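Local coordinates for SIR4-interacting protein SIF2 (Saccharomyces cerevisiae, PDB 1R5M), which antagonizes telomeric silencing in yeast, has transcription corepressor activity as a member of the Set3C complex, and interacts with SIR4, at residues 34-39 with 385-390; 43-48 with 86-91; 254-259 with 295-300; 286-291 with 309-314; 331-336 with 347-352. One frame throughout, in Å; residues are numbered along the deposited sequence.

In the fold
The modelled chain starts on the outer edge of a WD40 beta-propeller. Contact 1 pairs the N-terminal 34-39 with 385-390, nearly the whole chain later, and its loop encloses all the other contacts. Contact 2 follows at once on the same strand, 37-44, and packs it against the outer strand of the first blade. Contacts 3 and 4 cross, because 286-291 falls between 254-259 and 295-300. Contact 3 joins the blades of WD 5 and WD 6, whereas contact 4 lies within WD 6. Contact 5 closes a short hairpin in WD 7. It touches contact 4 through Ile333 on Val312 and contact 1 through Asp351 beside Gln389.

Contact 1: residues 34-39 with 385-390; sequences GFVKIL and YASYQS
Tyr385 turns its ring to the far side of CB from the backbone N (chi1 -176°), while Lys37 keeps CG beside its own N (chi1 -61°). These torsions bring the lysine chain over one face of the tyrosine ring. The setting is the closure of the WD40 propeller. Strand 37-44 pairs antiparallel with 419-422 and so completes the last blade, the velcro closure. Here it also pairs in parallel with strand 380-388 of the blade before. Lys37 CD sits 4.2 Å from the Tyr385 ring centroid, a CH-pi contact. The chain runs extended to CE, and Lys37 CE lies 3.3 Å from Tyr385 OH. The bend at chi4 comes only beyond it, at NZ. The tyrosine hydroxyl is hydrogen-bonded to Pro424 O, and Lys344 makes a cation-pi contact with the same ring. An alanine in place of Tyr385 is likely to leave the Lys37 methylenes without the ring they lie on and Pro424 O without this partner. Three backbone bonds tie the strands. Lys37 N gives a nearly straight bond (171°) to Tyr385 O, Ser387 N binds Lys37 O, and Leu39 N binds Ser387 O. Tyr385 and Ala386 also form a classic beta bulge opposite Val356. Beyond the polar pairs, Leu39 CD2 packs 3.5 Å from Ala386 CB. Leu39 also rests on Val356, Ile423 and Pro424. Leu39 O lies in the ring plane of Tyr388, at the edge, 3.3 Å from Tyr388 CD1. At the start of the segment, one water donates to both Phe35 O (2.6 Å) and Tyr385 O (2.7 Å).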
# COMPACT_ATOMS: atom_id res chain seq x y z
N GLY A 34 -15.50 23.36 -9.14
CA GLY A 34 -16.78 24.12 -9.05
C GLY A 34 -17.73 23.55 -8.01
O GLY A 34 -18.82 24.08 -7.80
N PHE A 35 -17.30 22.47 -7.36
CA PHE A 35 -18.11 21.82 -6.33
C PHE A 35 -17.35 20.69 -5.64
O PHE A 35 -17.02 19.68 -6.26
CB PHE A 35 -19.41 21.29 -6.96
CG PHE A 35 -20.09 20.20 -6.17
CD1 PHE A 35 -20.24 20.30 -4.80
CD2 PHE A 35 -20.57 19.06 -6.82
CE1 PHE A 35 -20.87 19.29 -4.07
CE2 PHE A 35 -21.20 18.04 -6.10
CZ PHE A 35 -21.35 18.16 -4.73
N VAL A 36 -17.07 20.88 -4.35
CA VAL A 36 -16.36 19.88 -3.56
C VAL A 36 -17.37 19.10 -2.73
O VAL A 36 -18.15 19.68 -1.98
CB VAL A 36 -15.35 20.53 -2.59
CG1 VAL A 36 -14.70 19.46 -1.72
CG2 VAL A 36 -14.30 21.31 -3.37
N LYS A 37 -17.37 17.78 -2.87
CA LYS A 37 -18.30 16.94 -2.12
C LYS A 37 -17.82 16.74 -0.69
O LYS A 37 -16.62 16.64 -0.44
CB LYS A 37 -18.45 15.58 -2.80
CG LYS A 37 -18.98 15.66 -4.22
CD LYS A 37 -19.04 14.29 -4.87
CE LYS A 37 -19.45 14.38 -6.33
NZ LYS A 37 -20.77 15.04 -6.49
N ILE A 38 -18.76 16.72 0.24
CA ILE A 38 -18.42 16.50 1.64
C ILE A 38 -18.86 15.07 1.94
O ILE A 38 -20.06 14.76 1.98
CB ILE A 38 -19.14 17.51 2.56
CG1 ILE A 38 -18.83 18.94 2.09
CG2 ILE A 38 -18.67 17.33 4.00
CD1 ILE A 38 -19.51 20.03 2.90
N LEU A 39 -17.88 14.20 2.13
CA LEU A 39 -18.11 12.78 2.37
C LEU A 39 -18.74 12.45 3.71
O LEU A 39 -18.45 13.08 4.72
CB LEU A 39 -16.79 12.03 2.21
CG LEU A 39 -16.07 12.26 0.87
CD1 LEU A 39 -14.72 11.56 0.92
CD2 LEU A 39 -16.91 11.74 -0.30
N TYR A 385 -12.04 16.56 -5.61
CA TYR A 385 -13.35 15.96 -5.80
C TYR A 385 -14.21 15.94 -4.54
O TYR A 385 -15.40 16.25 -4.58
CB TYR A 385 -13.17 14.53 -6.32
CG TYR A 385 -14.45 13.80 -6.66
CD1 TYR A 385 -15.23 14.19 -7.75
CD2 TYR A 385 -14.88 12.71 -5.90
CE1 TYR A 385 -16.40 13.51 -8.07
CE2 TYR A 385 -16.05 12.03 -6.22
CZ TYR A 385 -16.80 12.43 -7.31
OH TYR A 385 -17.95 11.75 -7.63
N ALA A 386 -13.59 15.56 -3.42
CA ALA A 386 -14.32 15.47 -2.17
C ALA A 386 -13.38 15.49 -0.97
O ALA A 386 -12.18 15.26 -1.11
CB ALA A 386 -15.14 14.19 -2.16
N SER A 387 -13.94 15.76 0.20
CA SER A 387 -13.17 15.80 1.44
C SER A 387 -13.96 15.18 2.59
O SER A 387 -15.19 15.23 2.61
CB SER A 387 -12.80 17.24 1.81
OG SER A 387 -11.99 17.85 0.82
N TYR A 388 -13.23 14.60 3.54
CA TYR A 388 -13.82 13.99 4.73
C TYR A 388 -13.06 14.55 5.92
O TYR A 388 -11.83 14.49 5.97
CB TYR A 388 -13.67 12.46 4.69
CG TYR A 388 -14.30 11.75 5.87
CD1 TYR A 388 -15.68 11.81 6.08
CD2 TYR A 388 -13.53 11.02 6.77
CE1 TYR A 388 -16.28 11.14 7.15
CE2 TYR A 388 -14.11 10.34 7.84
CZ TYR A 388 -15.49 10.41 8.03
OH TYR A 388 -16.07 9.73 9.08
N GLN A 389 -13.78 15.12 6.88
CA GLN A 389 -13.17 15.71 8.07
C GLN A 389 -14.27 16.13 9.03
O GLN A 389 -15.44 16.20 8.66
CB GLN A 389 -12.34 16.94 7.65
CG GLN A 389 -11.78 17.80 8.78
CD GLN A 389 -10.67 17.12 9.56
OE1 GLN A 389 -9.52 17.57 9.53
NE2 GLN A 389 -11.01 16.05 10.26
N SER A 390 -13.90 16.40 10.27
CA SER A 390 -14.86 16.87 11.27
C SER A 390 -14.06 17.54 12.37
O SER A 390 -12.88 17.23 12.58
CB SER A 390 -15.69 15.72 11.84
OG SER A 390 -15.05 15.13 12.96
O HOH W 1 -16.78 17.18 -6.73
O HOH W 2 -16.89 15.00 6.14

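Contact 2: residues 43-48 with 86-91; sequences VKLDNI and WKLTII
Val43 and Leu88 form the centre of this apolar contact between two blades of the WD40 propeller. Strand 37-44 belongs to the sheet of the last blade, and strand 86-95 is an outermost strand of the first. Val43 splits its two methyls between two partners. With chi1 at 177°, Val43 CG1 swings away from its backbone N and reaches Leu88 CB at 3.9 Å. Val43 CG2 lies beside that N and meets Trp86 CB at 3.8 Å. In both pairs the side chains cross at about a right angle. The Trp86 indole itself turns away from Val43, and only its CB takes part. Leu88 CD2 serves two neighbours, and lies 4.0 Å from Val43 CG1.

The next shell positions these groups from both blades. On the last-blade side, Val43 and Leu45 both pack on Val420, and their backbones bond to Val420 and Gly418. The Lys44 chain leads away from strand 86-95 and makes a salt bridge to Glu417. On the first-blade side, Val43 and Leu88 touch Ile75, and Leu88 also touches Ala73. Lys87 and Thr89 bond through their backbones to Val76 and Arg74, which holds strand 86-95 in its sheet. Leu88 thus lies between Val43, Leu45 and strand 69-77. The last touch there is methyl on methyl, Leu45 CD2 to Leu88 CD2 at 4.0 Å.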
# COMPACT_ATOMS: atom_id res chain seq x y z
N VAL A 43 -20.42 3.57 7.86
CA VAL A 43 -20.23 2.51 8.85
C VAL A 43 -19.16 2.88 9.86
O VAL A 43 -18.08 3.35 9.50
CB VAL A 43 -19.83 1.16 8.19
CG1 VAL A 43 -19.57 0.11 9.27
CG2 VAL A 43 -20.92 0.68 7.25
N LYS A 44 -19.48 2.71 11.14
CA LYS A 44 -18.53 2.99 12.20
C LYS A 44 -17.87 1.67 12.58
O LYS A 44 -18.55 0.68 12.85
CB LYS A 44 -19.25 3.57 13.42
CG LYS A 44 -18.40 3.62 14.68
CD LYS A 44 -19.14 4.25 15.85
CE LYS A 44 -19.29 5.75 15.66
NZ LYS A 44 -17.95 6.42 15.54
N LEU A 45 -16.54 1.66 12.58
CA LEU A 45 -15.79 0.45 12.93
C LEU A 45 -15.18 0.63 14.30
O LEU A 45 -15.23 1.71 14.88
CB LEU A 45 -14.65 0.23 11.93
CG LEU A 45 -15.00 0.14 10.45
CD1 LEU A 45 -13.72 0.10 9.63
CD2 LEU A 45 -15.84 -1.10 10.20
N ASP A 46 -14.61 -0.45 14.84
CA ASP A 46 -13.90 -0.34 16.10
C ASP A 46 -12.59 0.27 15.63
O ASP A 46 -12.42 0.51 14.43
CB ASP A 46 -13.62 -1.71 16.72
CG ASP A 46 -14.87 -2.37 17.27
OD1 ASP A 46 -15.69 -1.65 17.87
OD2 ASP A 46 -15.02 -3.60 17.10
N ASN A 47 -11.66 0.52 16.54
CA ASN A 47 -10.38 1.06 16.12
C ASN A 47 -9.70 0.04 15.22
O ASN A 47 -9.75 -1.16 15.49
CB ASN A 47 -9.47 1.36 17.31
CG ASN A 47 -8.03 1.58 16.91
OD1 ASN A 47 -7.21 0.66 16.93
ND2 ASN A 47 -7.70 2.81 16.52
N ILE A 48 -9.07 0.52 14.15
CA ILE A 48 -8.35 -0.37 13.25
C ILE A 48 -6.98 0.22 12.99
O ILE A 48 -6.80 1.44 13.02
CB ILE A 48 -9.08 -0.58 11.90
CG1 ILE A 48 -9.23 0.75 11.16
CG2 ILE A 48 -10.44 -1.24 12.14
CD1 ILE A 48 -9.67 0.58 9.71
N TRP A 86 -26.79 0.94 6.07
CA TRP A 86 -25.63 0.10 5.86
C TRP A 86 -25.45 -0.88 7.01
O TRP A 86 -25.49 -0.51 8.18
CB TRP A 86 -24.37 0.96 5.70
CG TRP A 86 -24.51 1.92 4.59
CD1 TRP A 86 -25.01 3.19 4.66
CD2 TRP A 86 -24.21 1.68 3.21
NE1 TRP A 86 -25.05 3.75 3.41
CE2 TRP A 86 -24.55 2.85 2.50
CE3 TRP A 86 -23.67 0.60 2.51
CZ2 TRP A 86 -24.39 2.96 1.12
CZ3 TRP A 86 -23.51 0.70 1.14
CH2 TRP A 86 -23.86 1.88 0.45
N LYS A 87 -25.24 -2.15 6.65
CA LYS A 87 -25.08 -3.21 7.64
C LYS A 87 -23.67 -3.79 7.64
O LYS A 87 -23.14 -4.17 6.60
CB LYS A 87 -26.10 -4.32 7.36
CG LYS A 87 -26.05 -5.49 8.33
CD LYS A 87 -27.03 -6.57 7.90
CE LYS A 87 -26.96 -7.78 8.81
NZ LYS A 87 -27.83 -8.89 8.32
N LEU A 88 -23.07 -3.86 8.83
CA LEU A 88 -21.74 -4.41 9.01
C LEU A 88 -21.86 -5.79 9.65
O LEU A 88 -22.43 -5.92 10.74
CB LEU A 88 -20.91 -3.50 9.92
CG LEU A 88 -19.56 -4.05 10.39
CD1 LEU A 88 -18.60 -4.13 9.22
CD2 LEU A 88 -19.00 -3.14 11.47
N THR A 89 -21.34 -6.81 8.98
CA THR A 89 -21.39 -8.17 9.50
C THR A 89 -19.99 -8.77 9.50
O THR A 89 -19.29 -8.73 8.49
CB THR A 89 -22.31 -9.06 8.64
OG1 THR A 89 -23.64 -8.53 8.65
CG2 THR A 89 -22.33 -10.48 9.20
N ILE A 90 -19.57 -9.31 10.65
CA ILE A 90 -18.25 -9.91 10.76
C ILE A 90 -18.28 -11.32 10.18
O ILE A 90 -19.06 -12.17 10.61
CB ILE A 90 -17.78 -9.99 12.23
CG1 ILE A 90 -17.79 -8.59 12.85
CG2 ILE A 90 -16.38 -10.58 12.30
CD1 ILE A 90 -16.91 -7.58 12.13
N ILE A 91 -17.42 -11.56 9.19
CA ILE A 91 -17.32 -12.85 8.52
C ILE A 91 -16.46 -13.83 9.31
O ILE A 91 -16.77 -15.02 9.40
CB ILE A 91 -16.72 -12.69 7.10
CG1 ILE A 91 -17.68 -11.87 6.23
CG2 ILE A 91 -16.46 -14.05 6.48
CD1 ILE A 91 -17.11 -11.50 4.87

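Contact 3: residues 254-259 with 295-300; sequences EFNDTN and ASWVGD
Trp297 is the tight part of this contact, pressed against Asn256 and the backbone of Glu254. The contact joins two neighbouring blades of the WD40 propeller, those of WD 5 and WD 6. Strands 254-256 and 295-298 run almost parallel, 10° apart, with axes 7.6 Å from each other. That spacing is too wide for strand pairing, so the indole spans the gap. Trp297 NE1 donates to Glu254 O at 2.9 Å, with the acceptor in the ring plane. Seen from the carbonyl, the donor stands above the C=O plane, 55° out of it. Asn256 CB lies over one face of the indole, 3.6 Å from the centroid of the Trp297 five-membered ring, as a CH-pi contact. Leu261, Leu263 and Val303 pack round the same indole.

The loose side is nearer to solvent and is made by Glu254 and Thr258. Thr258 lays its methyl CG2 beside Asp300 OD1 at 3.3 Å. Glu254 bends at chi2, and a water bridges its carboxylate to the other strand, donating to Glu254 OE2 and to Ala295 O. At the loop end, Asn259 ND2 donates to Asp300 O at 2.9 Å, and that oxygen lies in the amide plane of Asn259.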
# COMPACT_ATOMS: atom_id res chain seq x y z
N GLU A 254 6.36 -0.24 -7.17
CA GLU A 254 5.14 -0.61 -7.89
C GLU A 254 5.44 -0.95 -9.35
O GLU A 254 5.89 -0.09 -10.12
CB GLU A 254 4.13 0.54 -7.85
CG GLU A 254 3.53 0.82 -6.48
CD GLU A 254 2.54 -0.24 -6.04
OE1 GLU A 254 2.22 -1.13 -6.85
OE2 GLU A 254 2.09 -0.18 -4.88
N PHE A 255 5.18 -2.19 -9.72
CA PHE A 255 5.42 -2.63 -11.09
C PHE A 255 4.13 -2.58 -11.91
O PHE A 255 3.07 -2.99 -11.43
CB PHE A 255 5.96 -4.07 -11.09
CG PHE A 255 6.34 -4.57 -12.46
CD1 PHE A 255 7.45 -4.06 -13.13
CD2 PHE A 255 5.58 -5.56 -13.07
CE1 PHE A 255 7.80 -4.53 -14.39
CE2 PHE A 255 5.92 -6.04 -14.34
CZ PHE A 255 7.03 -5.52 -15.00
N ASN A 256 4.24 -2.08 -13.13
CA ASN A 256 3.12 -1.98 -14.05
C ASN A 256 3.31 -3.14 -15.03
O ASN A 256 4.24 -3.14 -15.83
CB ASN A 256 3.16 -0.61 -14.75
CG ASN A 256 2.01 -0.40 -15.73
OD1 ASN A 256 1.47 0.70 -15.83
ND2 ASN A 256 1.66 -1.45 -16.46
N ASP A 257 2.42 -4.13 -14.95
CA ASP A 257 2.53 -5.31 -15.80
C ASP A 257 2.16 -5.11 -17.26
O ASP A 257 2.31 -6.03 -18.07
CB ASP A 257 1.69 -6.45 -15.20
CG ASP A 257 2.09 -7.81 -15.73
OD1 ASP A 257 3.31 -8.10 -15.75
OD2 ASP A 257 1.20 -8.59 -16.11
N THR A 258 1.67 -3.92 -17.60
CA THR A 258 1.32 -3.65 -18.99
C THR A 258 2.49 -3.00 -19.72
O THR A 258 2.89 -3.47 -20.78
CB THR A 258 0.08 -2.73 -19.10
OG1 THR A 258 -1.06 -3.41 -18.54
CG2 THR A 258 -0.21 -2.40 -20.56
N ASN A 259 3.04 -1.92 -19.17
CA ASN A 259 4.17 -1.26 -19.81
C ASN A 259 5.51 -1.85 -19.35
O ASN A 259 6.57 -1.45 -19.85
CB ASN A 259 4.14 0.26 -19.56
CG ASN A 259 4.24 0.63 -18.10
OD1 ASN A 259 4.64 -0.18 -17.27
ND2 ASN A 259 3.89 1.87 -17.77
N ALA A 295 3.08 6.33 -3.77
CA ALA A 295 3.13 6.60 -5.20
C ALA A 295 2.44 5.46 -5.93
O ALA A 295 2.51 4.30 -5.51
CB ALA A 295 4.57 6.74 -5.67
N SER A 296 1.77 5.79 -7.03
CA SER A 296 1.04 4.80 -7.82
C SER A 296 1.08 5.12 -9.30
O SER A 296 1.31 6.25 -9.71
CB SER A 296 -0.44 4.77 -7.42
OG SER A 296 -0.64 4.40 -6.07
N TRP A 297 0.84 4.09 -10.10
CA TRP A 297 0.75 4.25 -11.53
C TRP A 297 -0.64 4.80 -11.80
O TRP A 297 -1.60 4.46 -11.11
CB TRP A 297 0.89 2.91 -12.25
CG TRP A 297 2.29 2.46 -12.40
CD1 TRP A 297 2.96 1.58 -11.61
CD2 TRP A 297 3.22 2.92 -13.38
NE1 TRP A 297 4.26 1.45 -12.03
CE2 TRP A 297 4.45 2.27 -13.12
CE3 TRP A 297 3.14 3.82 -14.45
CZ2 TRP A 297 5.59 2.49 -13.90
CZ3 TRP A 297 4.28 4.04 -15.22
CH2 TRP A 297 5.49 3.37 -14.94
N VAL A 298 -0.74 5.67 -12.80
CA VAL A 298 -2.02 6.22 -13.22
C VAL A 298 -2.02 5.85 -14.69
O VAL A 298 -1.50 6.57 -15.54
CB VAL A 298 -2.06 7.75 -13.06
CG1 VAL A 298 -3.39 8.29 -13.57
CG2 VAL A 298 -1.89 8.13 -11.59
N GLY A 299 -2.60 4.69 -14.99
CA GLY A 299 -2.58 4.22 -16.36
C GLY A 299 -1.17 3.77 -16.66
O GLY A 299 -0.44 3.34 -15.76
N ASP A 300 -0.76 3.89 -17.92
CA ASP A 300 0.57 3.46 -18.33
C ASP A 300 1.54 4.59 -18.65
O ASP A 300 2.73 4.35 -18.82
CB ASP A 300 0.46 2.56 -19.57
CG ASP A 300 -0.36 1.32 -19.31
OD1 ASP A 300 -0.91 0.77 -20.29
OD2 ASP A 300 -0.45 0.88 -18.15
O HOH W 3 1.56 2.30 -3.88

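Contact 4: residues 286-291 with 309-314; sequences YGHSQS and DGSVRL
His288 reaches across to Asp309, Ser311 and Arg313. His288 CB lies 3.5 Å from Asp309 OD2. His288 CG is 3.7 Å from Asp309 OD2, and His288 ND1 donates to Asp309 OD2 at 3.0 Å. The oxygen lies in the imidazole plane and is met on its syn side, tilted out of the carboxylate plane. His288 CE1 comes to Ser311 OG at 3.2 Å. Over one ring face passes Arg313 CD, 3.6 Å from the His288 ring centroid, a CH-pi contact. At the far tip NE2 is hydrogen-bonded to Ser305 OG of strand 302-307. This Asp-His-Ser chain matches part of the structural tetrad of WD repeats, here in WD 6, with Gly287 and His288 as the Gly-His pair.

Asp309 has CG between its backbone N and carbonyl carbon (chi1 65°), which turns the carboxylate to the loop. Asp309 OD2 uses its anti lone pair for Ser289 N at 2.9 Å. Asp309 OD1 accepts from Ser311 N at 2.8 Å, an Asx turn, and from Ser311 OG. Ser311 OG in turn accepts from Arg313 NE. The Arg313 guanidinium presents one face to Gly287 O.

Four donors therefore grip one carboxylate, two on each oxygen. They would probably keep Asp309 ionised, with Arg313 close by to help balance its charge. The network locks the loop before strand 292-298 to the turn before strand 311-316. The imidazole is fixed at both nitrogens, by Asp309 and Ser305.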
# COMPACT_ATOMS: atom_id res chain seq x y z
N TYR A 286 12.13 15.00 -9.95
CA TYR A 286 12.46 15.86 -8.82
C TYR A 286 11.32 16.85 -8.62
O TYR A 286 10.65 17.24 -9.58
CB TYR A 286 13.74 16.67 -9.08
CG TYR A 286 15.01 15.87 -9.17
CD1 TYR A 286 15.46 15.38 -10.40
CD2 TYR A 286 15.76 15.59 -8.03
CE1 TYR A 286 16.64 14.64 -10.49
CE2 TYR A 286 16.94 14.86 -8.11
CZ TYR A 286 17.37 14.38 -9.34
OH TYR A 286 18.53 13.65 -9.41
N GLY A 287 11.11 17.27 -7.38
CA GLY A 287 10.06 18.22 -7.10
C GLY A 287 9.65 18.21 -5.65
O GLY A 287 9.54 19.27 -5.02
N HIS A 288 9.40 17.02 -5.11
CA HIS A 288 9.01 16.91 -3.72
C HIS A 288 10.15 17.41 -2.84
O HIS A 288 11.32 17.14 -3.11
CB HIS A 288 8.67 15.45 -3.38
CG HIS A 288 7.30 15.04 -3.82
ND1 HIS A 288 6.16 15.63 -3.34
CD2 HIS A 288 6.90 14.08 -4.69
CE1 HIS A 288 5.10 15.05 -3.89
NE2 HIS A 288 5.52 14.11 -4.71
N SER A 289 9.80 18.16 -1.80
CA SER A 289 10.80 18.73 -0.90
C SER A 289 11.03 17.88 0.35
O SER A 289 11.90 18.18 1.16
CB SER A 289 10.41 20.15 -0.50
OG SER A 289 9.15 20.16 0.15
N GLN A 290 10.23 16.83 0.50
CA GLN A 290 10.36 15.93 1.63
C GLN A 290 10.09 14.50 1.17
O GLN A 290 9.73 14.28 0.01
CB GLN A 290 9.39 16.32 2.75
CG GLN A 290 9.51 17.77 3.19
CD GLN A 290 8.71 18.07 4.44
OE1 GLN A 290 8.41 19.23 4.73
NE2 GLN A 290 8.37 17.03 5.20
N SER A 291 10.27 13.55 2.07
CA SER A 291 10.07 12.14 1.75
C SER A 291 8.73 11.85 1.09
O SER A 291 7.70 12.42 1.45
CB SER A 291 10.19 11.30 3.03
OG SER A 291 11.47 11.45 3.61
N ASP A 309 5.68 16.72 2.36
CA ASP A 309 5.69 18.14 2.05
C ASP A 309 4.28 18.67 1.81
O ASP A 309 4.09 19.84 1.49
CB ASP A 309 6.60 18.46 0.84
CG ASP A 309 6.10 17.85 -0.47
OD1 ASP A 309 4.93 17.44 -0.56
OD2 ASP A 309 6.91 17.81 -1.43
N GLY A 310 3.29 17.79 1.98
CA GLY A 310 1.90 18.19 1.81
C GLY A 310 1.37 18.30 0.40
O GLY A 310 0.26 18.79 0.19
N SER A 311 2.14 17.84 -0.58
CA SER A 311 1.70 17.94 -1.97
C SER A 311 1.42 16.61 -2.65
O SER A 311 1.94 15.56 -2.25
CB SER A 311 2.74 18.70 -2.81
OG SER A 311 3.91 17.92 -3.02
N VAL A 312 0.58 16.67 -3.67
CA VAL A 312 0.21 15.53 -4.49
C VAL A 312 0.68 15.96 -5.87
O VAL A 312 0.32 17.04 -6.34
CB VAL A 312 -1.31 15.30 -4.51
CG1 VAL A 312 -1.65 14.15 -5.44
CG2 VAL A 312 -1.81 15.01 -3.11
N ARG A 313 1.49 15.13 -6.51
CA ARG A 313 2.01 15.47 -7.82
C ARG A 313 1.77 14.39 -8.86
O ARG A 313 2.02 13.21 -8.61
CB ARG A 313 3.51 15.77 -7.72
CG ARG A 313 3.81 16.95 -6.80
CD ARG A 313 5.30 17.17 -6.58
NE ARG A 313 5.52 18.17 -5.53
CZ ARG A 313 6.01 19.39 -5.75
NH1 ARG A 313 6.34 19.76 -6.98
NH2 ARG A 313 6.16 20.23 -4.74
N LEU A 314 1.26 14.81 -10.01
CA LEU A 314 0.98 13.90 -11.13
C LEU A 314 2.07 14.16 -12.17
O LEU A 314 2.27 15.30 -12.61
CB LEU A 314 -0.40 14.20 -11.71
CG LEU A 314 -0.84 13.34 -12.91
CD1 LEU A 314 -1.03 11.89 -12.47
CD2 LEU A 314 -2.13 13.90 -13.48

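Contact 5: residues 331-336 with 347-352; sequences VPIFAG and VAFMDG
Ile333 and Phe349 face each other as a non-hydrogen-bonded antiparallel pair in a hairpin of the WD 7 blade. The backbone bonds come first. Phe334 N donates to Ala348 O at 2.8 Å, and Ala348 N to Ala335 O. Met350 N closes the end on Pro332 O, also at 2.8 Å. Ala335 N is buried with no partner. A type I turn from Phe349 to Gly352 follows.

The apolar contacts gather round the Phe349 ring. Phe349 CE2 meets Ile333 CG1 at 3.4 Å, the two side chains lying alongside and pointing the same way. Val331 CG1 packs on Phe349 CB at 3.7 Å and also touches Phe349 CD2. Val331 O lies in the ring plane at its edge. A serine in place of Phe349 would probably open a gap beside Ile333 CG1 and CD1 and cost Val331 CG1 its touch on CD2.

Met350 meets the Phe334 ring. Its chi1 of -177° sets Met350 CG against Phe334 CZ at 3.4 Å, and Met350 CB lies over the ring face. Met350 SD stands obliquely, 4.8 Å from the Phe334 ring centroid, a Met-aromatic contact.

Around the hairpin, Phe349 and Val347 pack on Asn355 and Tyr357 of strand 354-358. Ile333 and Val347 rest on Val312 of strand 311-316, while Ala335 and Ala348 touch strand 397-402.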
# COMPACT_ATOMS: atom_id res chain seq x y z
N VAL A 331 0.87 21.05 5.84
CA VAL A 331 0.16 19.87 6.33
C VAL A 331 0.62 18.61 5.60
O VAL A 331 0.22 18.34 4.47
CB VAL A 331 -1.37 20.02 6.15
CG1 VAL A 331 -2.08 18.82 6.76
CG2 VAL A 331 -1.85 21.31 6.81
N PRO A 332 1.48 17.82 6.26
CA PRO A 332 2.01 16.58 5.70
C PRO A 332 0.94 15.56 5.33
O PRO A 332 -0.13 15.50 5.95
CB PRO A 332 2.91 16.05 6.81
CG PRO A 332 3.37 17.31 7.50
CD PRO A 332 2.10 18.11 7.57
N ILE A 333 1.23 14.76 4.32
CA ILE A 333 0.33 13.70 3.90
C ILE A 333 0.97 12.41 4.42
O ILE A 333 2.17 12.20 4.24
CB ILE A 333 0.20 13.64 2.37
CG1 ILE A 333 -0.60 14.85 1.88
CG2 ILE A 333 -0.47 12.33 1.95
CD1 ILE A 333 -0.71 14.98 0.38
N PHE A 334 0.17 11.58 5.07
CA PHE A 334 0.67 10.32 5.63
C PHE A 334 0.47 9.12 4.73
O PHE A 334 1.18 8.12 4.86
CB PHE A 334 -0.00 10.05 6.98
CG PHE A 334 0.51 10.90 8.11
CD1 PHE A 334 0.01 10.74 9.40
CD2 PHE A 334 1.51 11.85 7.90
CE1 PHE A 334 0.48 11.51 10.45
CE2 PHE A 334 1.99 12.63 8.95
CZ PHE A 334 1.47 12.46 10.23
N ALA A 335 -0.49 9.19 3.82
CA ALA A 335 -0.75 8.08 2.92
C ALA A 335 -1.61 8.50 1.74
O ALA A 335 -2.42 9.41 1.85
CB ALA A 335 -1.42 6.94 3.67
N GLY A 336 -1.40 7.83 0.61
CA GLY A 336 -2.16 8.12 -0.60
C GLY A 336 -2.50 6.80 -1.27
O GLY A 336 -1.68 5.88 -1.28
N VAL A 347 -5.96 10.89 -0.34
CA VAL A 347 -4.83 11.11 0.56
C VAL A 347 -5.29 11.47 1.96
O VAL A 347 -6.34 12.10 2.14
CB VAL A 347 -3.92 12.25 0.04
CG1 VAL A 347 -3.30 11.85 -1.29
CG2 VAL A 347 -4.72 13.53 -0.11
N ALA A 348 -4.51 11.07 2.95
CA ALA A 348 -4.83 11.37 4.34
C ALA A 348 -3.81 12.37 4.86
O ALA A 348 -2.62 12.09 4.91
CB ALA A 348 -4.79 10.09 5.18
N PHE A 349 -4.30 13.55 5.24
CA PHE A 349 -3.42 14.58 5.77
C PHE A 349 -3.23 14.40 7.27
O PHE A 349 -4.05 13.77 7.95
CB PHE A 349 -4.00 15.97 5.50
CG PHE A 349 -3.95 16.38 4.05
CD1 PHE A 349 -5.00 16.05 3.19
CD2 PHE A 349 -2.86 17.07 3.55
CE1 PHE A 349 -4.94 16.42 1.84
CE2 PHE A 349 -2.80 17.44 2.21
CZ PHE A 349 -3.84 17.12 1.35
N MET A 350 -2.13 14.96 7.77
CA MET A 350 -1.79 14.86 9.18
C MET A 350 -2.86 15.47 10.09
O MET A 350 -2.94 15.14 11.27
CB MET A 350 -0.44 15.54 9.42
CG MET A 350 0.08 15.45 10.84
SD MET A 350 1.78 16.04 10.94
CE MET A 350 2.14 15.68 12.66
N ASP A 351 -3.67 16.37 9.54
CA ASP A 351 -4.72 17.00 10.34
C ASP A 351 -6.00 16.18 10.41
O ASP A 351 -7.02 16.65 10.93
CB ASP A 351 -5.02 18.41 9.82
CG ASP A 351 -5.58 18.40 8.40
OD1 ASP A 351 -5.70 17.31 7.81
OD2 ASP A 351 -5.89 19.50 7.88
N GLY A 352 -5.96 14.95 9.90
CA GLY A 352 -7.13 14.09 9.94
C GLY A 352 -8.10 14.24 8.79
O GLY A 352 -9.18 13.63 8.78